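SusD-like protein BACOVA_02651 (Bacteroides ovatus, PDB 5E75) binds polysaccharide at the bacterial cell surface and probably mediates capture of xyloglucan before its transport into the periplasm for degradation. Local coordinates at residues 280-284 with 327-331; 38-43 with 71-75; 375-379 with 400-404. One frame throughout, in Å; residues are numbered along the deposited sequence.

Contact 1 (280-284 with 327-331); sequences SSYNG and ASPIK
An ST turn at Ser280–Tyr282 leads into the short strand 283-284, and here the loop 327-331 is pinned to it by three direct hydrogen bonds between Asn283–Gly284 and Ser328. Asn283 OD1 accepts from Ser328 N at 2.9 Å, with the donor tilted 35° from the amide carbonyl plane. Ser328 bonds Gly284 twice: its O receives Gly284 N at 2.8 Å with an N-H...O angle of 163°, and its OG donates to Gly284 O at 2.9 Å, in the carbonyl plane and on a lone pair. Ser328 OG stands between its own backbone N and carbonyl carbon (chi1 48°), a rotation that turns it onto the glycine carbonyl. In the fold, strand 283-284 pairs antiparallel with strand 51-52, so the loop is fastened to a two-stranded sheet that ties residues 51-52 to this part of the chain. On the apolar side Ile330 runs alongside Tyr282, its CD1 lying 3.6 Å from Tyr282 CB and obliquely placed against the ring. Between the two segments a water accepts from Ile330 N at 3.0 Å and donates to Ser280 OG, a hydroxyl also bonded to Asp265 O.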
loop_
_atom_site.group_PDB
_atom_site.type_symbol
_atom_site.label_atom_id
_atom_site.label_comp_id
_atom_site.label_asym_id
_atom_site.label_seq_id
_atom_site.Cartn_x
_atom_site.Cartn_y
_atom_site.Cartn_z
ATOM N N SER A 280 9.083 4.610 -17.496
ATOM C CA SER A 280 7.674 4.545 -17.095
ATOM C C SER A 280 6.751 5.189 -18.109
ATOM O O SER A 280 7.020 6.291 -18.581
ATOM C CB SER A 280 7.456 5.245 -15.758
ATOM O OG SER A 280 6.139 4.996 -15.281
ATOM N N SER A 281 5.640 4.516 -18.395
ATOM C CA SER A 281 4.551 5.123 -19.147
ATOM C C SER A 281 3.274 5.261 -18.298
ATOM O O SER A 281 2.193 5.517 -18.815
ATOM C CB SER A 281 4.267 4.328 -20.420
ATOM O OG SER A 281 3.897 2.998 -20.133
ATOM N N TYR A 282 3.388 5.078 -16.984
ATOM C CA TYR A 282 2.244 5.322 -16.110
ATOM C C TYR A 282 1.878 6.801 -16.046
ATOM O O TYR A 282 2.742 7.683 -16.001
ATOM C CB TYR A 282 2.522 4.848 -14.679
ATOM C CG TYR A 282 2.687 3.357 -14.525
ATOM C CD1 TYR A 282 1.735 2.467 -14.995
ATOM C CD2 TYR A 282 3.808 2.842 -13.907
ATOM C CE1 TYR A 282 1.902 1.102 -14.836
ATOM C CE2 TYR A 282 3.987 1.479 -13.753
ATOM C CZ TYR A 282 3.029 0.624 -14.214
ATOM O OH TYR A 282 3.221 -0.736 -14.055
ATOM N N ASN A 283 0.581 7.064 -16.005
ATOM C CA ASN A 283 0.077 8.392 -15.677
ATOM C C ASN A 283 -1.051 8.292 -14.667
ATOM O O ASN A 283 -1.883 7.383 -14.761
ATOM C CB ASN A 283 -0.456 9.096 -16.924
ATOM C CG ASN A 283 0.631 9.484 -17.873
ATOM O OD1 ASN A 283 1.347 10.448 -17.640
ATOM N ND2 ASN A 283 0.756 8.735 -18.963
ATOM N N GLY A 284 -1.109 9.231 -13.726
ATOM C CA GLY A 284 -2.236 9.323 -12.811
ATOM C C GLY A 284 -3.530 9.329 -13.614
ATOM O O GLY A 284 -3.614 9.992 -14.661
ATOM N N ALA A 327 0.915 15.495 -19.506
ATOM C CA ALA A 327 0.388 14.248 -18.963
ATOM C C ALA A 327 0.416 14.291 -17.426
ATOM O O ALA A 327 0.283 15.363 -16.827
ATOM C CB ALA A 327 1.156 13.088 -19.528
ATOM N N SER A 328 0.550 13.136 -16.779
ATOM C CA SER A 328 0.443 13.078 -15.328
ATOM C C SER A 328 1.356 11.981 -14.765
ATOM O O SER A 328 0.910 11.109 -14.014
ATOM C CB SER A 328 -1.021 12.888 -14.909
ATOM O OG SER A 328 -1.637 11.850 -15.642
ATOM N N PRO A 329 2.648 12.015 -15.111
ATOM C CA PRO A 329 3.526 10.940 -14.652
ATOM C C PRO A 329 3.705 10.934 -13.130
ATOM O O PRO A 329 3.445 11.918 -12.423
ATOM C CB PRO A 329 4.837 11.227 -15.390
ATOM C CG PRO A 329 4.814 12.707 -15.715
ATOM C CD PRO A 329 3.362 13.026 -15.924
ATOM N N ILE A 330 4.165 9.796 -12.638
ATOM C CA ILE A 330 4.301 9.571 -11.212
ATOM C C ILE A 330 5.399 10.472 -10.614
ATOM O O ILE A 330 6.516 10.539 -11.133
ATOM C CB ILE A 330 4.609 8.083 -10.933
ATOM C CG1 ILE A 330 3.470 7.171 -11.420
ATOM C CG2 ILE A 330 4.891 7.853 -9.453
ATOM C CD1 ILE A 330 3.850 5.712 -11.493
ATOM N N LYS A 331 5.089 11.122 -9.492
ATOM C CA LYS A 331 6.088 11.795 -8.660
ATOM C C LYS A 331 6.433 10.995 -7.404
ATOM O O LYS A 331 7.597 10.896 -7.028
ATOM C CB LYS A 331 5.633 13.207 -8.264
ATOM C CG LYS A 331 6.512 13.879 -7.167
ATOM C CD LYS A 331 7.945 14.127 -7.609
ATOM C CE LYS A 331 8.874 14.352 -6.418
ATOM N NZ LYS A 331 9.080 13.093 -5.661
HETATM O O HOH W 1 5.120 7.745 -14.554
#

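Contact 2 (38-43 with 71-75)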
loop_
_atom_site.group_PDB
_atom_site.type_symbol
_atom_site.label_atom_id
_atom_site.label_comp_id
_atom_site.label_asym_id
_atom_site.label_seq_id
_atom_site.Cartn_x
_atom_site.Cartn_y
_atom_site.Cartn_z
ATOM N N ARG A 38 8.004 -5.838 -8.542
ATOM C CA ARG A 38 7.137 -5.650 -9.697
ATOM C C ARG A 38 5.664 -5.515 -9.336
ATOM O O ARG A 38 5.075 -4.455 -9.564
ATOM C CB ARG A 38 7.331 -6.813 -10.679
ATOM C CG ARG A 38 6.699 -6.608 -12.053
ATOM C CD ARG A 38 7.500 -7.344 -13.130
ATOM N NE ARG A 38 8.812 -6.735 -13.350
ATOM C CZ ARG A 38 9.057 -5.739 -14.203
ATOM N NH1 ARG A 38 8.079 -5.216 -14.935
ATOM N NH2 ARG A 38 10.291 -5.262 -14.322
ATOM N N SER A 39 5.088 -6.580 -8.787
ATOM C CA SER A 39 3.641 -6.701 -8.671
ATOM C C SER A 39 2.980 -5.707 -7.708
ATOM O O SER A 39 1.793 -5.451 -7.828
ATOM C CB SER A 39 3.256 -8.127 -8.287
ATOM O OG SER A 39 3.773 -8.477 -7.014
ATOM N N ILE A 40 3.742 -5.178 -6.760
ATOM C CA ILE A 40 3.216 -4.189 -5.831
ATOM C C ILE A 40 2.534 -3.042 -6.587
ATOM O O ILE A 40 1.495 -2.531 -6.138
ATOM C CB ILE A 40 4.333 -3.685 -4.895
ATOM C CG1 ILE A 40 3.755 -2.783 -3.810
ATOM C CG2 ILE A 40 5.445 -2.971 -5.681
ATOM C CD1 ILE A 40 4.750 -2.486 -2.659
ATOM N N VAL A 41 3.080 -2.656 -7.738
ATOM C CA VAL A 41 2.567 -1.496 -8.478
ATOM C C VAL A 41 1.185 -1.761 -9.112
ATOM O O VAL A 41 0.237 -1.046 -8.818
ATOM C CB VAL A 41 3.612 -1.013 -9.507
ATOM C CG1 VAL A 41 3.072 0.110 -10.393
ATOM C CG2 VAL A 41 4.887 -0.565 -8.798
ATOM N N PRO A 42 1.062 -2.798 -9.963
ATOM C CA PRO A 42 -0.264 -3.026 -10.559
ATOM C C PRO A 42 -1.300 -3.522 -9.559
ATOM O O PRO A 42 -2.467 -3.191 -9.709
ATOM C CB PRO A 42 0.008 -4.088 -11.632
ATOM C CG PRO A 42 1.294 -4.745 -11.196
ATOM C CD PRO A 42 2.095 -3.633 -10.606
ATOM N N ILE A 43 -0.915 -4.288 -8.550
ATOM C CA ILE A 43 -1.908 -4.808 -7.619
ATOM C C ILE A 43 -2.347 -3.743 -6.613
ATOM O O ILE A 43 -3.543 -3.518 -6.421
ATOM C CB ILE A 43 -1.399 -6.064 -6.890
ATOM C CG1 ILE A 43 -1.172 -7.200 -7.902
ATOM C CG2 ILE A 43 -2.401 -6.494 -5.839
ATOM C CD1 ILE A 43 -0.567 -8.467 -7.283
ATOM N N ASN A 71 2.467 -11.073 -12.534
ATOM C CA ASN A 71 2.295 -10.349 -11.291
ATOM C C ASN A 71 1.621 -11.196 -10.223
ATOM O O ASN A 71 1.897 -11.017 -9.042
ATOM C CB ASN A 71 1.489 -9.069 -11.520
ATOM C CG ASN A 71 2.257 -8.054 -12.312
ATOM O OD1 ASN A 71 3.244 -7.498 -11.835
ATOM N ND2 ASN A 71 1.841 -7.832 -13.548
ATOM N N LEU A 72 0.745 -12.114 -10.625
ATOM C CA LEU A 72 0.092 -12.985 -9.661
ATOM C C LEU A 72 1.087 -13.965 -9.059
ATOM O O LEU A 72 1.106 -14.158 -7.856
ATOM C CB LEU A 72 -1.082 -13.738 -10.294
ATOM C CG LEU A 72 -2.205 -12.859 -10.847
ATOM C CD1 LEU A 72 -3.259 -13.743 -11.494
ATOM C CD2 LEU A 72 -2.817 -12.014 -9.744
ATOM N N SER A 73 1.909 -14.585 -9.903
ATOM C CA SER A 73 2.877 -15.549 -9.412
ATOM C C SER A 73 3.950 -14.842 -8.581
ATOM O O SER A 73 4.365 -15.348 -7.542
ATOM C CB SER A 73 3.462 -16.344 -10.576
ATOM O OG SER A 73 3.961 -15.485 -11.558
ATOM N N GLY A 74 4.372 -13.658 -9.005
ATOM C CA GLY A 74 5.363 -12.903 -8.262
ATOM C C GLY A 74 4.831 -12.483 -6.901
ATOM O O GLY A 74 5.521 -12.594 -5.892
ATOM N N ALA A 75 3.599 -11.978 -6.860
ATOM C CA ALA A 75 3.022 -11.535 -5.585
ATOM C C ALA A 75 2.849 -12.711 -4.619
ATOM O O ALA A 75 3.219 -12.619 -3.452
ATOM C CB ALA A 75 1.690 -10.819 -5.816
#
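Asn71 holds CG anti to its carbonyl carbon (chi1 -69°), which carries the amide over Ser39 CA and Pro42 CG, while Ser39 places OG between its backbone N and carbonyl carbon (chi1 63°), against Ala75. The Asn71 and Pro42 side chains cross at about a right angle, and Asn71 OD1 lies 3.4 Å from Pro42 CG and 3.3 Å from Ser39 CA. Arg38 adds a methylene to the same oxygen, with CG 3.6 Å from Asn71 OD1; its guanidinium leads off to bond Tyr57 OH through NH1. Ser39 CB also sits 3.3 Å from Asn71 O, the carbonyl that receives Ala75 N in the helix ladder. One turn along, Ala75 CB is met from two directions, by Ser39 OG at 3.4 Å and by Ile43 CD1 at 3.6 Å. Arg38 and Ser39, together with Pro42 and Ile43 of helix 40-46, thus pack on the first turn of the long helix 70-95, and Phe60 of helix 58-62 touches Pro42, Ile43 and Asn71 alike. No hydrogen bond joins the two segments. Asn71 OD1 is buried by carbon neighbours with no hydrogen-bonding partner in the model, so the contact rests on van der Waals fit and probably pays a desolvation cost at that oxygen.

Contact 3 (375-379 with 400-404)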
loop_
_atom_site.group_PDB
_atom_site.type_symbol
_atom_site.label_atom_id
_atom_site.label_comp_id
_atom_site.label_asym_id
_atom_site.label_seq_id
_atom_site.Cartn_x
_atom_site.Cartn_y
_atom_site.Cartn_z
ATOM N N ASN A 375 -23.271 4.547 11.521
ATOM C CA ASN A 375 -23.994 5.801 11.323
ATOM C C ASN A 375 -23.747 6.382 9.934
ATOM O O ASN A 375 -22.721 6.114 9.304
ATOM C CB ASN A 375 -23.621 6.790 12.420
ATOM C CG ASN A 375 -24.166 6.372 13.775
ATOM O OD1 ASN A 375 -25.320 5.952 13.887
ATOM N ND2 ASN A 375 -23.340 6.449 14.792
ATOM N N SER A 376 -24.690 7.169 9.431
ATOM C CA SER A 376 -24.542 7.716 8.089
ATOM C C SER A 376 -23.581 8.904 8.078
ATOM O O SER A 376 -22.993 9.214 7.046
ATOM C CB SER A 376 -25.904 8.107 7.518
ATOM O OG SER A 376 -26.492 9.138 8.283
ATOM N N THR A 377 -23.393 9.532 9.238
ATOM C CA THR A 377 -22.498 10.677 9.368
ATOM C C THR A 377 -21.825 10.649 10.724
ATOM O O THR A 377 -22.358 10.070 11.681
ATOM C CB THR A 377 -23.240 12.032 9.269
ATOM O OG1 THR A 377 -24.041 12.228 10.445
ATOM C CG2 THR A 377 -24.119 12.097 8.043
ATOM N N LEU A 378 -20.651 11.261 10.787
ATOM C CA LEU A 378 -19.904 11.469 12.019
ATOM C C LEU A 378 -19.666 12.966 12.134
ATOM O O LEU A 378 -19.060 13.569 11.245
ATOM C CB LEU A 378 -18.560 10.725 11.969
ATOM C CG LEU A 378 -17.683 10.874 13.218
ATOM C CD1 LEU A 378 -18.291 10.153 14.382
ATOM C CD2 LEU A 378 -16.272 10.351 12.957
ATOM N N SER A 379 -20.153 13.582 13.212
ATOM C CA SER A 379 -20.084 15.048 13.335
ATOM C C SER A 379 -19.488 15.518 14.656
ATOM O O SER A 379 -19.510 16.719 14.965
ATOM C CB SER A 379 -21.469 15.667 13.147
ATOM O OG SER A 379 -22.346 15.198 14.137
ATOM N N SER A 400 -16.858 19.582 9.068
ATOM C CA SER A 400 -17.644 19.577 10.301
ATOM C C SER A 400 -18.406 18.273 10.472
ATOM O O SER A 400 -18.889 17.971 11.559
ATOM C CB SER A 400 -18.631 20.752 10.315
ATOM O OG SER A 400 -19.438 20.712 9.164
ATOM N N SER A 401 -18.515 17.508 9.392
ATOM C CA SER A 401 -19.105 16.175 9.441
ATOM C C SER A 401 -18.546 15.361 8.280
ATOM O O SER A 401 -18.197 15.921 7.240
ATOM C CB SER A 401 -20.626 16.261 9.352
ATOM O OG SER A 401 -21.036 16.627 8.059
ATOM N N ILE A 402 -18.433 14.046 8.469
ATOM C CA ILE A 402 -17.963 13.165 7.407
ATOM C C ILE A 402 -18.882 11.982 7.217
ATOM O O ILE A 402 -19.556 11.532 8.162
ATOM C CB ILE A 402 -16.517 12.647 7.657
ATOM C CG1 ILE A 402 -16.411 11.844 8.953
ATOM C CG2 ILE A 402 -15.544 13.817 7.684
ATOM C CD1 ILE A 402 -15.016 11.255 9.211
ATOM N N THR A 403 -18.901 11.492 5.983
ATOM C CA THR A 403 -19.572 10.262 5.621
ATOM C C THR A 403 -18.534 9.259 5.099
ATOM O O THR A 403 -17.344 9.584 4.952
ATOM C CB THR A 403 -20.580 10.481 4.490
ATOM O OG1 THR A 403 -19.876 10.782 3.280
ATOM C CG2 THR A 403 -21.556 11.630 4.802
ATOM N N LEU A 404 -18.980 8.045 4.800
ATOM C CA LEU A 404 -18.087 7.051 4.221
ATOM C C LEU A 404 -17.517 7.579 2.894
ATOM O O LEU A 404 -16.348 7.339 2.573
ATOM C CB LEU A 404 -18.801 5.715 4.036
ATOM C CG LEU A 404 -17.914 4.589 3.489
ATOM C CD1 LEU A 404 -16.774 4.238 4.450
ATOM C CD2 LEU A 404 -18.753 3.366 3.162
HETATM O O HOH W 2 -21.660 7.176 5.503
#
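Leu378 and Ile402 form a single antiparallel bridge, a hydrogen-bonded pair that ties together the two loops flanking helix 382-393. Leu378 N donates to Ile402 O at 2.9 Å, in the carbonyl plane, and Ile402 N returns a bond of equal length to Leu378 O with an N-H...O angle of 159°. Followed outward, Leu378 meets Ile402 first through CB, which is 3.9 Å from Ile402 CG1 and 4.0 Å from Ile402 O. The leucine then runs beside the isoleucine, both pointing the same way, because its chi1 of 180° turns CG away from the backbone N; at the tip its CD2 lies 4.1 Å from Ile402 CD1. Leu384 of helix 382-393 touches both side chains, and Leu378 also packs on Cys371 and Leu372 of helix 360-372, so this face of the bridge looks into the helices. The other face is lined by hydroxyl residues: Ser379 CB approaches Ser401 CB, and Thr403 CG2 rests 3.6 Å from Ser376 O. Thr403 is at the N-cap position of helix 404-415, and its backbone N donates to Asp406 OD2. Beside it, one water donates to Ser376 O and accepts from Leu404 N, each at 2.9 Å.

In the fold
Contacts 1 and 2 meet directly although they lie far apart along the chain: Tyr282 CE2 of contact 1 is 3.7 Å from Val41 CG1 of contact 2, with the contact centres about 18 Å apart. Tyr57 also spans them, touching Tyr282 and Asn71 and bonding Arg38, while Asp265 bonds Ser280 OG through its backbone O and its carboxylate makes a long, weak ion pair with Arg38. Bound 1,2-ethanediol, probably from the crystallisation liquor, lies about 4 Å from the side chains of Tyr282 and of Pro42. Contact 3 stands apart: its centre is about 33 Å from that of contact 1 and about 35 Å from that of contact 2, across the chain's centre from the latter.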